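Putative polyketide cyclase (PDB 3F7X) is of unknown function but may, like other SnoaL-like proteins, bind or act on a polyketide or another small molecule. Local coordinates at residues Leu25-Tyr30 against Ala125-Ile129; Tyr30-Asn34 against Glu78-Ile83; Leu121-Phe126 against Thr138-Asn142. All blocks are in the same frame, centred on the assembly; numbering follows the deposited sequence. Where two conformers were deposited one is given.

How the interactions relate
All three contacts lie in one SnoaL-like domain and reach the same curved sheet. Interactions 1 and 2 hold successive parts of helix 22-35 and share Tyr30, whose ring passes from strand 76-87 to strand 118-130. Interaction 1 is wholly buried and has no hydrogen bond between its segments: rings and aliphatic branches do the work. Interaction 2 lies nearer the surface at an outermost strand, where apolar packing is joined by an amide pairing to the backbone, a water and a diol. Interaction 3, buried again, is pairing within the sheet; its inner face carries Ala125 and Asn139, and its other face meets the second subunit.

Interaction 1 (Leu25-Tyr30 against Ala125-Ile129). With EDO (1,2-ethanediol), chain D.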
ATOM      1  N   LEU A  25      18.295  -0.156   5.757  1.00 12.65           N
ATOM      2  CA  LEU A  25      18.280   0.465   4.456  1.00 11.16           C
ATOM      3  C   LEU A  25      17.020   1.354   4.286  1.00 10.71           C
ATOM      4  O   LEU A  25      17.084   2.521   3.876  1.00 10.60           O
ATOM      5  CB  LEU A  25      18.328  -0.615   3.411  1.00 12.78           C
ATOM      6  CG  LEU A  25      18.382  -0.174   1.979  1.00 14.74           C
ATOM      7  CD1 LEU A  25      19.524   0.730   1.645  1.00 19.03           C
ATOM      8  CD2 LEU A  25      18.411  -1.406   1.036  1.00 15.70           C
ATOM      9  N   VAL A  26      15.863   0.796   4.643  1.00 10.14           N
ATOM     10  CA  VAL A  26      14.597   1.530   4.548  1.00  9.53           C
ATOM     11  C   VAL A  26      14.564   2.655   5.580  1.00 10.35           C
ATOM     12  O   VAL A  26      14.087   3.739   5.272  1.00 10.36           O
ATOM     13  CB  VAL A  26      13.386   0.577   4.606  1.00 10.83           C
ATOM     14  CG1 VAL A  26      12.096   1.367   4.708  1.00 12.10           C
ATOM     15  CG2 VAL A  26      13.407  -0.362   3.384  1.00 11.98           C
ATOM     16  N   ASN A  27      15.061   2.423   6.786  1.00 10.01           N
ATOM     17  CA  ASN A  27      15.179   3.524   7.738  1.00 11.68           C
ATOM     18  C   ASN A  27      16.048   4.662   7.179  1.00 11.14           C
ATOM     19  O   ASN A  27      15.730   5.824   7.368  1.00 11.30           O
ATOM     20  CB  ASN A  27      15.802   3.066   9.033  1.00 13.07           C
ATOM     21  CG  ASN A  27      14.879   2.301   9.907  1.00 17.40           C
ATOM     22  OD1 ASN A  27      13.694   2.443   9.841  1.00 21.09           O
ATOM     23  ND2 ASN A  27      15.467   1.485  10.810  1.00 21.17           N
ATOM     24  N   ALA A  28      17.149   4.312   6.510  1.00 10.37           N
ATOM     25  CA  ALA A  28      18.015   5.327   5.920  1.00 11.58           C
ATOM     26  C   ALA A  28      17.312   6.088   4.791  1.00 10.59           C
ATOM     27  O   ALA A  28      17.498   7.299   4.678  1.00 11.25           O
ATOM     28  CB  ALA A  28      19.337   4.675   5.411  1.00 12.08           C
ATOM     29  N   TYR A  29      16.513   5.379   4.000  1.00  9.89           N
ATOM     30  CA  TYR A  29      15.701   5.972   2.964  1.00  9.41           C
ATOM     31  C   TYR A  29      14.792   7.027   3.524  1.00  8.91           C
ATOM     32  O   TYR A  29      14.780   8.167   3.040  1.00 10.09           O
ATOM     33  CB  TYR A  29      14.929   4.846   2.277  1.00 10.20           C
ATOM     34  CG  TYR A  29      13.988   5.228   1.153  1.00 10.46           C
ATOM     35  CD1 TYR A  29      14.441   5.245  -0.165  1.00 11.62           C
ATOM     36  CD2 TYR A  29      12.652   5.407   1.372  1.00 10.15           C
ATOM     37  CE1 TYR A  29      13.573   5.527  -1.206  1.00 11.40           C
ATOM     38  CE2 TYR A  29      11.768   5.686   0.338  1.00 11.29           C
ATOM     39  CZ  TYR A  29      12.234   5.759  -0.952  1.00 10.74           C
ATOM     40  OH  TYR A  29      11.388   6.037  -2.018  1.00 11.90           O
ATOM     41  N   TYR A  30      14.075   6.685   4.588  1.00  9.27           N
ATOM     42  CA  TYR A  30      13.164   7.653   5.180  1.00 10.18           C
ATOM     43  C   TYR A  30      13.872   8.758   5.968  1.00 10.13           C
ATOM     44  O   TYR A  30      13.362   9.870   5.998  1.00 10.96           O
ATOM     45  CB  TYR A  30      12.097   6.944   6.021  1.00 10.12           C
ATOM     46  CG  TYR A  30      11.098   6.256   5.103  1.00  9.37           C
ATOM     47  CD1 TYR A  30      10.375   6.987   4.171  1.00 11.94           C
ATOM     48  CD2 TYR A  30      10.926   4.890   5.099  1.00 10.35           C
ATOM     49  CE1 TYR A  30       9.500   6.363   3.286  1.00 12.08           C
ATOM     50  CE2 TYR A  30      10.071   4.264   4.235  1.00 10.10           C
ATOM     51  CZ  TYR A  30       9.347   4.988   3.337  1.00 10.66           C
ATOM     52  OH  TYR A  30       8.482   4.369   2.471  1.00 11.44           O
ATOM     53  N   ALA A 125       4.586   2.001   1.748  1.00  8.29           N
ATOM     54  CA  ALA A 125       5.392   1.620   0.604  1.00  8.78           C
ATOM     55  C   ALA A 125       5.837   0.188   0.744  1.00  8.02           C
ATOM     56  O   ALA A 125       6.007  -0.322   1.851  1.00  9.13           O
ATOM     57  CB  ALA A 125       6.592   2.553   0.449  1.00  9.81           C
ATOM     58  N   PHE A 126       6.048  -0.430  -0.408  1.00  7.90           N
ATOM     59  CA  PHE A 126       6.662  -1.739  -0.488  1.00  7.92           C
ATOM     60  C   PHE A 126       7.963  -1.639  -1.280  1.00  8.20           C
ATOM     61  O   PHE A 126       8.074  -0.847  -2.226  1.00  9.46           O
ATOM     62  CB  PHE A 126       5.731  -2.753  -1.174  1.00  8.43           C
ATOM     63  CG  PHE A 126       4.529  -3.114  -0.316  1.00  8.55           C
ATOM     64  CD1 PHE A 126       4.636  -4.148   0.618  1.00  9.05           C
ATOM     65  CD2 PHE A 126       3.346  -2.409  -0.372  1.00  9.01           C
ATOM     66  CE1 PHE A 126       3.575  -4.451   1.432  1.00  9.26           C
ATOM     67  CE2 PHE A 126       2.317  -2.737   0.444  1.00  9.81           C
ATOM     68  CZ  PHE A 126       2.429  -3.753   1.316  1.00  9.86           C
ATOM     69  N   PHE A 127       8.925  -2.477  -0.883  1.00  8.42           N
ATOM     70  CA  PHE A 127      10.271  -2.448  -1.436  1.00  9.22           C
ATOM     71  C   PHE A 127      10.716  -3.832  -1.861  1.00  8.40           C
ATOM     72  O   PHE A 127      10.421  -4.837  -1.185  1.00  9.82           O
ATOM     73  CB  PHE A 127      11.259  -1.961  -0.382  1.00 10.03           C
ATOM     74  CG  PHE A 127      10.986  -0.588   0.133  1.00  8.98           C
ATOM     75  CD1 PHE A 127      10.124  -0.404   1.181  1.00 10.35           C
ATOM     76  CD2 PHE A 127      11.567   0.513  -0.437  1.00  9.68           C
ATOM     77  CE1 PHE A 127       9.844   0.873   1.656  1.00 10.41           C
ATOM     78  CE2 PHE A 127      11.298   1.799   0.042  1.00 10.90           C
ATOM     79  CZ  PHE A 127      10.448   1.968   1.095  1.00 10.49           C
ATOM     80  N   TYR A 128      11.493  -3.888  -2.946  1.00  9.49           N
ATOM     81  CA  TYR A 128      12.320  -5.036  -3.300  1.00  9.83           C
ATOM     82  C   TYR A 128      13.759  -4.547  -3.214  1.00 10.77           C
ATOM     83  O   TYR A 128      14.078  -3.466  -3.720  1.00 10.91           O
ATOM     84  CB  TYR A 128      12.001  -5.523  -4.711  1.00 10.65           C
ATOM     85  CG  TYR A 128      12.937  -6.559  -5.253  1.00 11.86           C
ATOM     86  CD1 TYR A 128      13.165  -7.752  -4.581  1.00 13.20           C
ATOM     87  CD2 TYR A 128      13.617  -6.341  -6.427  1.00 15.23           C
ATOM     88  CE1 TYR A 128      14.029  -8.706  -5.091  1.00 14.97           C
ATOM     89  CE2 TYR A 128      14.497  -7.309  -6.940  1.00 16.38           C
ATOM     90  CZ  TYR A 128      14.688  -8.462  -6.257  1.00 16.17           C
ATOM     91  OH  TYR A 128      15.546  -9.415  -6.757  1.00 21.89           O
ATOM     92  N   ILE A 129      14.598  -5.343  -2.571  1.00 10.59           N
ATOM     93  CA  ILE A 129      15.988  -5.033  -2.290  1.00 11.07           C
ATOM     94  C   ILE A 129      16.858  -6.126  -2.885  1.00 11.21           C
ATOM     95  O   ILE A 129      16.583  -7.307  -2.713  1.00 12.16           O
ATOM     96  CB  ILE A 129      16.216  -4.913  -0.773  1.00 12.21           C
ATOM     97  CG1 ILE A 129      15.429  -3.701  -0.265  1.00 13.52           C
ATOM     98  CG2 ILE A 129      17.717  -4.801  -0.404  1.00 12.96           C
ATOM     99  CD1 ILE A 129      15.197  -3.732   1.222  1.00 16.84           C
TER
HETATM  100  C1  EDO D 135       8.902   8.324  -1.744  1.00 17.46           C
HETATM  101  O1  EDO D 135       8.999   6.936  -1.583  1.00 15.99           O
HETATM  102  C2  EDO D 135       9.086   8.746  -3.222  1.00 16.63           C
HETATM  103  O2  EDO D 135       8.069   8.156  -4.102  1.00 16.65           O
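Three side chains of one helix converge on the Phe127 ring, Val26 over a face and Tyr29 and Tyr30 at its edge, and no hydrogen bond crosses between 25-30 and 125-129. This is helix-on-sheet packing in the cone-like alpha+beta fold of the SnoaL-like family: helix 22-35 lies against the concave side of the sheet, with short-segment axes 11.3 Å apart. Val26 CG2 is 4.0 Å from the Phe127 ring centroid and only 12° off the normal, a CH-pi contact. Tyr29 is met differently. The edge of Phe127 points at its face in a T-shaped pair, with planes at 83° and Phe127 CE2 3.9 Å from Tyr29 CE2. Tyr30 comes to the rim of Phe127 from the opposite direction, its OH 3.4 Å from Phe127 CZ and also beside the Ala125 methyl. With CG of Tyr29 anti to the backbone N (chi1 179°), that ring extends toward the strand. Within the helix, CD2 of Tyr29 also sits over the centre of the Tyr30 ring. One turn back, Leu25 and Ile129 meet tip to tip, CD2 of Leu25 being 3.8 Å from CG2 of Ile129. Phe41 and Phe98 extend the aromatic cluster. The hydroxyl of Tyr29 reaches past the hydrocarbon to a 1,2-ethanediol, probably a crystallisation additive, which is also bonded to His51 and Asn139: Tyr29 OH is 2.6 Å from diol O1.

Interaction 2 (Tyr30-Asn34 against Glu78-Ile83); sequences YAAFN and ERLADI. With EDO (1,2-ethanediol), chain E.
The Phe33 ring carries a 1,2-ethanediol, probably a crystallisation additive, on one face, its C2 3.7 Å above the ring centre, and has Glu78 OE1 at its edge, 3.6 Å from Phe33 CZ. The carboxylate is turned 48° to the ring, and its other oxygen, OE2, is hydrogen-bonded to Tyr119. Leu80 crosses Phe33 at about a right angle, with CG 3.8 Å from Phe33 CE1. Ile83, past the corner in the chain at Asp82, sets its CD1 against CB of Tyr30. Here helix 22-35 of the SnoaL-like fold is fastened to strand 76-87, an outermost strand of the sheet within this chain, the two running at 142°. Beside the apolar contacts, the Asn34 amide makes a two-bond pairing with the backbone of Leu80. Leu80 N donates to Asn34 OD1 over 2.8 Å, nearly straight at 167°, though tilted from the carbonyl plane; Asn34 ND2 returns a bond of 3.1 Å to a lone pair of Leu80 O. These two bonds hold the amide's rotation. A leucine in place of Asn34 would probably leave the N-H and carbonyl of Leu80 without these partners and remove the polar tie between helix and strand. A water donates to Asn34 O and Glu78 O; Glu78 N donates to diol O1, and diol O2 donates to Phe33 O at 2.6 Å.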
ATOM      1  N   TYR A  30      14.075   6.685   4.588  1.00  9.27           N
ATOM      2  CA  TYR A  30      13.164   7.653   5.180  1.00 10.18           C
ATOM      3  C   TYR A  30      13.872   8.758   5.968  1.00 10.13           C
ATOM      4  O   TYR A  30      13.362   9.870   5.998  1.00 10.96           O
ATOM      5  CB  TYR A  30      12.097   6.944   6.021  1.00 10.12           C
ATOM      6  CG  TYR A  30      11.098   6.256   5.103  1.00  9.37           C
ATOM      7  CD1 TYR A  30      10.375   6.987   4.171  1.00 11.94           C
ATOM      8  CD2 TYR A  30      10.926   4.890   5.099  1.00 10.35           C
ATOM      9  CE1 TYR A  30       9.500   6.363   3.286  1.00 12.08           C
ATOM     10  CE2 TYR A  30      10.071   4.264   4.235  1.00 10.10           C
ATOM     11  CZ  TYR A  30       9.347   4.988   3.337  1.00 10.66           C
ATOM     12  OH  TYR A  30       8.482   4.369   2.471  1.00 11.44           O
ATOM     13  N   ALA A  31      15.009   8.466   6.611  1.00 10.75           N
ATOM     14  CA  ALA A  31      15.773   9.486   7.259  1.00 11.07           C
ATOM     15  C   ALA A  31      16.189  10.538   6.224  1.00 10.06           C
ATOM     16  O   ALA A  31      16.139  11.742   6.494  1.00 11.26           O
ATOM     17  CB  ALA A  31      16.998   8.860   7.968  1.00 13.59           C
ATOM     18  N   ALA A  32      16.664  10.101   5.058  1.00 10.42           N
ATOM     19  CA  ALA A  32      17.101  10.986   3.996  1.00 10.77           C
ATOM     20  C   ALA A  32      15.947  11.769   3.432  1.00 10.64           C
ATOM     21  O   ALA A  32      16.071  12.972   3.199  1.00 11.92           O
ATOM     22  CB  ALA A  32      17.855  10.226   2.919  1.00 11.51           C
ATOM     23  N   PHE A  33      14.817  11.100   3.259  1.00 10.29           N
ATOM     24  CA  PHE A  33      13.604  11.766   2.796  1.00 10.17           C
ATOM     25  C   PHE A  33      13.214  12.893   3.770  1.00 10.08           C
ATOM     26  O   PHE A  33      12.999  14.025   3.376  1.00 12.23           O
ATOM     27  CB  PHE A  33      12.479  10.728   2.670  1.00 10.56           C
ATOM     28  CG  PHE A  33      11.163  11.269   2.201  1.00 11.73           C
ATOM     29  CD1 PHE A  33      10.277  11.860   3.074  1.00 12.25           C
ATOM     30  CD2 PHE A  33      10.764  11.113   0.886  1.00 13.93           C
ATOM     31  CE1 PHE A  33       9.059  12.347   2.651  1.00 14.24           C
ATOM     32  CE2 PHE A  33       9.528  11.615   0.454  1.00 15.65           C
ATOM     33  CZ  PHE A  33       8.685  12.215   1.363  1.00 16.85           C
ATOM     34  N   ASN A  34      13.128  12.551   5.032  1.00 10.73           N
ATOM     35  CA  ASN A  34      12.701  13.512   6.041  1.00 11.77           C
ATOM     36  C   ASN A  34      13.671  14.698   6.158  1.00 12.14           C
ATOM     37  O   ASN A  34      13.248  15.840   6.392  1.00 13.67           O
ATOM     38  CB  ASN A  34      12.541  12.849   7.408  1.00 12.13           C
ATOM     39  CG  ASN A  34      11.150  12.250   7.591  1.00 12.21           C
ATOM     40  OD1 ASN A  34      10.232  12.554   6.825  1.00 13.02           O
ATOM     41  ND2 ASN A  34      10.999  11.453   8.613  1.00 18.15           N
ATOM     42  N   GLU A  78       7.265  17.437   2.947  1.00 11.24           N
ATOM     43  CA  GLU A  78       6.650  16.375   3.747  1.00  9.54           C
ATOM     44  C   GLU A  78       7.584  15.897   4.829  1.00 10.32           C
ATOM     45  O   GLU A  78       8.796  15.875   4.667  1.00 11.57           O
ATOM     46  CB  GLU A  78       6.258  15.196   2.873  1.00 10.13           C
ATOM     47  CG  GLU A  78       5.140  15.535   1.907  1.00 11.30           C
ATOM     48  CD  GLU A  78       4.648  14.389   1.069  1.00 11.11           C
ATOM     49  OE1 GLU A  78       5.278  13.292   1.073  1.00 14.19           O
ATOM     50  OE2 GLU A  78       3.592  14.573   0.418  1.00 11.19           O
ATOM     51  N   ARG A  79       6.965  15.513   5.949  1.00  9.93           N
ATOM     52  CA  ARG A  79       7.607  14.844   7.054  1.00 10.22           C
ATOM     53  C   ARG A  79       6.806  13.592   7.344  1.00  9.79           C
ATOM     54  O   ARG A  79       5.579  13.651   7.484  1.00 11.06           O
ATOM     55  CB  ARG A  79       7.598  15.743   8.311  1.00 12.81           C
ATOM     56  CG  ARG A  79       8.044  15.070   9.549  1.00 14.51           C
ATOM     57  CD  ARG A  79       8.046  16.034  10.701  1.00 16.87           C
ATOM     58  NE  ARG A  79       6.741  16.634  11.004  1.00 18.69           N
ATOM     59  CZ  ARG A  79       5.796  16.075  11.771  1.00 17.90           C
ATOM     60  NH1 ARG A  79       6.002  14.907  12.367  1.00 18.04           N
ATOM     61  NH2 ARG A  79       4.668  16.731  11.944  1.00 20.20           N
ATOM     62  N   LEU A  80       7.505  12.463   7.475  1.00 10.51           N
ATOM     63  CA  LEU A  80       6.839  11.206   7.748  1.00 11.93           C
ATOM     64  C   LEU A  80       6.993  10.864   9.209  1.00 13.07           C
ATOM     65  O   LEU A  80       8.125  10.913   9.719  1.00 16.88           O
ATOM     66  CB  LEU A  80       7.428  10.110   6.937  1.00 13.95           C
ATOM     67  CG  LEU A  80       7.535  10.381   5.486  1.00 14.65           C
ATOM     68  CD1 LEU A  80       8.086   9.128   4.755  1.00 21.20           C
ATOM     69  CD2 LEU A  80       6.240  10.879   4.817  1.00 15.24           C
ATOM     70  N   ALA A  81       5.903  10.544   9.865  1.00 11.06           N
ATOM     71  CA  ALA A  81       5.845  10.240  11.276  1.00 11.62           C
ATOM     72  C   ALA A  81       5.370   8.822  11.481  1.00 10.70           C
ATOM     73  O   ALA A  81       4.792   8.207  10.579  1.00 10.53           O
ATOM     74  CB  ALA A  81       4.904  11.228  11.980  1.00 14.71           C
ATOM     75  N   ASP A  82       5.630   8.303  12.661  1.00 11.19           N
ATOM     76  CA  ASP A  82       5.051   7.015  13.033  0.50 10.53           C
ATOM     77  C   ASP A  82       5.513   5.911  12.068  1.00  9.78           C
ATOM     78  O   ASP A  82       4.719   5.054  11.717  1.00 11.46           O
ATOM     79  CB  ASP A  82       3.507   7.096  13.031  0.50 12.07           C
ATOM     80  CG  ASP A  82       2.956   8.350  13.691  0.50 14.29           C
ATOM     81  OD1 ASP A  82       3.350   8.668  14.835  0.50 15.70           O
ATOM     82  OD2 ASP A  82       2.069   8.976  13.073  0.50 15.23           O
ATOM     83  N   ILE A  83       6.776   5.932  11.630  1.00 10.82           N
ATOM     84  CA  ILE A  83       7.247   5.008  10.626  1.00 10.30           C
ATOM     85  C   ILE A  83       7.461   3.636  11.239  1.00 10.43           C
ATOM     86  O   ILE A  83       8.223   3.481  12.199  1.00 13.53           O
ATOM     87  CB  ILE A  83       8.539   5.479   9.938  1.00 11.16           C
ATOM     88  CG1 ILE A  83       8.417   6.938   9.424  1.00 11.99           C
ATOM     89  CG2 ILE A  83       8.886   4.520   8.809  1.00 14.84           C
ATOM     90  CD1 ILE A  83       9.743   7.543   9.007  1.00 15.11           C
TER
HETATM   91  C1  EDO E 136      10.041  15.472   1.482  1.00 18.70           C
HETATM   92  O1  EDO E 136       9.724  16.885   1.378  1.00 15.49           O
HETATM   93  C2  EDO E 136      11.215  14.983   0.644  1.00 19.45           C
HETATM   94  O2  EDO E 136      12.466  15.381   1.240  1.00 25.33           O
HETATM   95  O   HOH W   1      10.649  16.474   6.773  1.00 19.18           O

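Interaction 3 (Leu121-Phe126 against Thr138-Asn142). With EDO (1,2-ethanediol), chain D.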
ATOM      1  N   LEU A 121      -2.091  12.377   6.205  1.00 11.13           N
ATOM      2  CA  LEU A 121      -2.768  11.117   5.834  1.00 12.52           C
ATOM      3  C   LEU A 121      -1.835   9.944   5.919  1.00 10.51           C
ATOM      4  O   LEU A 121      -0.614  10.090   5.790  1.00 11.86           O
ATOM      5  CB  LEU A 121      -3.453  11.125   4.454  1.00 14.67           C
ATOM      6  CG  LEU A 121      -2.512  11.134   3.234  1.00 13.34           C
ATOM      7  CD1 LEU A 121      -3.403  10.855   2.037  1.00 17.43           C
ATOM      8  CD2 LEU A 121      -1.780  12.399   3.162  1.00 15.51           C
ATOM      9  N   PRO A 122      -2.405   8.759   6.193  1.00 10.95           N
ATOM     10  CA  PRO A 122      -1.587   7.583   6.194  1.00 10.29           C
ATOM     11  C   PRO A 122      -1.083   7.262   4.799  1.00  9.73           C
ATOM     12  O   PRO A 122      -1.727   7.600   3.797  1.00  9.89           O
ATOM     13  CB  PRO A 122      -2.546   6.477   6.670  1.00 13.58           C
ATOM     14  CG  PRO A 122      -3.802   7.027   6.743  1.00 19.96           C
ATOM     15  CD  PRO A 122      -3.792   8.455   6.573  1.00 14.11           C
ATOM     16  N   ALA A 123       0.033   6.551   4.729  1.00  9.26           N
ATOM     17  CA  ALA A 123       0.574   6.085   3.477  1.00  8.73           C
ATOM     18  C   ALA A 123       1.433   4.875   3.786  1.00  8.67           C
ATOM     19  O   ALA A 123       1.642   4.492   4.938  1.00  9.55           O
ATOM     20  CB  ALA A 123       1.392   7.195   2.774  1.00 10.54           C
ATOM     21  N   GLY A 124       1.927   4.222   2.744  1.00  9.10           N
ATOM     22  CA  GLY A 124       2.825   3.107   2.938  1.00  9.87           C
ATOM     23  C   GLY A 124       3.617   2.888   1.664  1.00  9.27           C
ATOM     24  O   GLY A 124       3.348   3.501   0.621  1.00 10.63           O
ATOM     25  N   ALA A 125       4.586   2.001   1.748  1.00  8.29           N
ATOM     26  CA  ALA A 125       5.392   1.620   0.604  1.00  8.78           C
ATOM     27  C   ALA A 125       5.837   0.188   0.744  1.00  8.02           C
ATOM     28  O   ALA A 125       6.007  -0.322   1.851  1.00  9.13           O
ATOM     29  CB  ALA A 125       6.592   2.553   0.449  1.00  9.81           C
ATOM     30  N   PHE A 126       6.048  -0.430  -0.408  1.00  7.90           N
ATOM     31  CA  PHE A 126       6.662  -1.739  -0.488  1.00  7.92           C
ATOM     32  C   PHE A 126       7.963  -1.639  -1.280  1.00  8.20           C
ATOM     33  O   PHE A 126       8.074  -0.847  -2.226  1.00  9.46           O
ATOM     34  CB  PHE A 126       5.731  -2.753  -1.174  1.00  8.43           C
ATOM     35  CG  PHE A 126       4.529  -3.114  -0.316  1.00  8.55           C
ATOM     36  CD1 PHE A 126       4.636  -4.148   0.618  1.00  9.05           C
ATOM     37  CD2 PHE A 126       3.346  -2.409  -0.372  1.00  9.01           C
ATOM     38  CE1 PHE A 126       3.575  -4.451   1.432  1.00  9.26           C
ATOM     39  CE2 PHE A 126       2.317  -2.737   0.444  1.00  9.81           C
ATOM     40  CZ  PHE A 126       2.429  -3.753   1.316  1.00  9.86           C
ATOM     41  N   THR A 138       7.294   0.887  -4.356  1.00  8.71           N
ATOM     42  CA  THR A 138       5.889   0.985  -4.733  1.00  9.39           C
ATOM     43  C   THR A 138       5.193   1.798  -3.655  1.00  9.35           C
ATOM     44  O   THR A 138       5.101   1.363  -2.527  1.00  9.99           O
ATOM     45  CB  THR A 138       5.296  -0.433  -4.865  1.00  9.78           C
ATOM     46  OG1 THR A 138       5.982  -1.114  -5.926  1.00 11.74           O
ATOM     47  CG2 THR A 138       3.779  -0.383  -5.124  1.00 13.06           C
ATOM     48  N   ASN A 139       4.706   2.958  -4.049  1.00  9.75           N
ATOM     49  CA  ASN A 139       4.061   3.925  -3.144  1.00 10.03           C
ATOM     50  C   ASN A 139       2.543   3.811  -3.124  1.00  9.64           C
ATOM     51  O   ASN A 139       1.928   3.650  -4.183  1.00 11.56           O
ATOM     52  CB  ASN A 139       4.335   5.343  -3.617  1.00 12.28           C
ATOM     53  CG  ASN A 139       5.754   5.670  -3.702  1.00 13.91           C
ATOM     54  OD1 ASN A 139       6.439   5.872  -2.670  1.00 17.74           O
ATOM     55  ND2 ASN A 139       6.248   5.769  -4.927  1.00 14.76           N
ATOM     56  N   TYR A 140       1.962   3.896  -1.942  1.00  8.48           N
ATOM     57  CA  TYR A 140       0.532   3.820  -1.781  1.00  9.22           C
ATOM     58  C   TYR A 140       0.020   4.850  -0.792  1.00  9.25           C
ATOM     59  O   TYR A 140       0.627   5.073   0.264  1.00  9.88           O
ATOM     60  CB  TYR A 140       0.118   2.451  -1.278  1.00  9.40           C
ATOM     61  CG  TYR A 140       0.272   1.305  -2.265  1.00  9.04           C
ATOM     62  CD1 TYR A 140      -0.304   1.357  -3.536  1.00  8.61           C
ATOM     63  CD2 TYR A 140       0.903   0.132  -1.906  1.00  9.13           C
ATOM     64  CE1 TYR A 140      -0.237   0.299  -4.399  1.00  9.89           C
ATOM     65  CE2 TYR A 140       0.946  -0.948  -2.764  1.00  8.87           C
ATOM     66  CZ  TYR A 140       0.377  -0.871  -4.012  1.00  9.52           C
ATOM     67  OH  TYR A 140       0.412  -1.936  -4.892  1.00  9.81           O
ATOM     68  N   TYR A 141      -1.142   5.427  -1.129  1.00  9.11           N
ATOM     69  CA  TYR A 141      -1.927   6.251  -0.232  1.00  9.29           C
ATOM     70  C   TYR A 141      -3.287   6.463  -0.870  1.00  9.16           C
ATOM     71  O   TYR A 141      -3.480   6.148  -2.054  1.00  9.74           O
ATOM     72  CB  TYR A 141      -1.254   7.594   0.113  1.00  9.59           C
ATOM     73  CG  TYR A 141      -0.875   8.437  -1.072  1.00  9.80           C
ATOM     74  CD1 TYR A 141       0.358   8.315  -1.652  1.00 10.07           C
ATOM     75  CD2 TYR A 141      -1.740   9.412  -1.556  1.00 11.28           C
ATOM     76  CE1 TYR A 141       0.725   9.076  -2.740  1.00 11.26           C
ATOM     77  CE2 TYR A 141      -1.386  10.200  -2.624  1.00 11.79           C
ATOM     78  CZ  TYR A 141      -0.141  10.046  -3.204  1.00 12.75           C
ATOM     79  OH  TYR A 141       0.221  10.849  -4.268  1.00 17.63           O
ATOM     80  N   ASN A 142      -4.233   6.993  -0.116  1.00  9.54           N
ATOM     81  CA  ASN A 142      -5.563   7.304  -0.652  1.00  9.17           C
ATOM     82  C   ASN A 142      -5.521   8.676  -1.325  1.00  9.11           C
ATOM     83  O   ASN A 142      -5.488   9.714  -0.660  1.00  9.86           O
ATOM     84  CB  ASN A 142      -6.590   7.234   0.467  1.00 10.72           C
ATOM     85  CG  ASN A 142      -7.981   7.307  -0.031  1.00 10.23           C
ATOM     86  OD1 ASN A 142      -8.244   7.975  -1.008  1.00 11.51           O
ATOM     87  ND2 ASN A 142      -8.889   6.646   0.642  1.00 13.43           N
TER
HETATM   88  C1  EDO D 135       8.902   8.324  -1.744  1.00 17.46           C
HETATM   89  O1  EDO D 135       8.999   6.936  -1.583  1.00 15.99           O
HETATM   90  C2  EDO D 135       9.086   8.746  -3.222  1.00 16.63           C
HETATM   91  O2  EDO D 135       8.069   8.156  -4.102  1.00 16.65           O
HETATM   92  O   HOH W   2      -4.121   7.232   2.731  1.00 12.98           O
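Strands 121-126 and 138-141 pair edge to edge as the two arms of a beta hairpin in the middle of the sheet, running antiparallel at 160°. Four backbone bonds fix the register. Gly124 and Tyr140 form one hydrogen-bonded pair, with Gly124 N 2.9 Å from Tyr140 O and Tyr140 N donating in return; Phe126 and Thr138 form another, in which both donors lie in the carbonyl planes. Ala125 and Asn139, between them, are a non-hydrogen-bonded pair, and there Ala125 CA comes within 3.2 Å of Thr138 O in a CA-H...O contact. Ala125 and Asn139 look into the hollow of the SnoaL-like cone, where Asn139 OD1 accepts from O1 of a 1,2-ethanediol at 3.0 Å and Asn139 ND2 is hydrogen-bonded to His51. The diol, probably from the crystallisation liquor, sits on the side where relatives in this family are expected to hold their ligands. Phe126 and Tyr140 are on the other face, at the dimer interface. Both have CG beside the backbone N (chi1 -70° in each), and the rings meet on the diagonal at an oblique crossing: Phe126 CD2 comes to the edge of Tyr140, 3.7 Å from its CE2. Gly124, opposite Tyr140, has no side chain on this face. Each ring also meets its own counterpart in the second subunit. Toward the end of the pairing a water donates to Pro122 O and accepts from Asn142 N, while Asn142, N-cap of helix 143-150, accepts from Asp145 N through OD1 and binds Gly56 O of the second subunit through ND2.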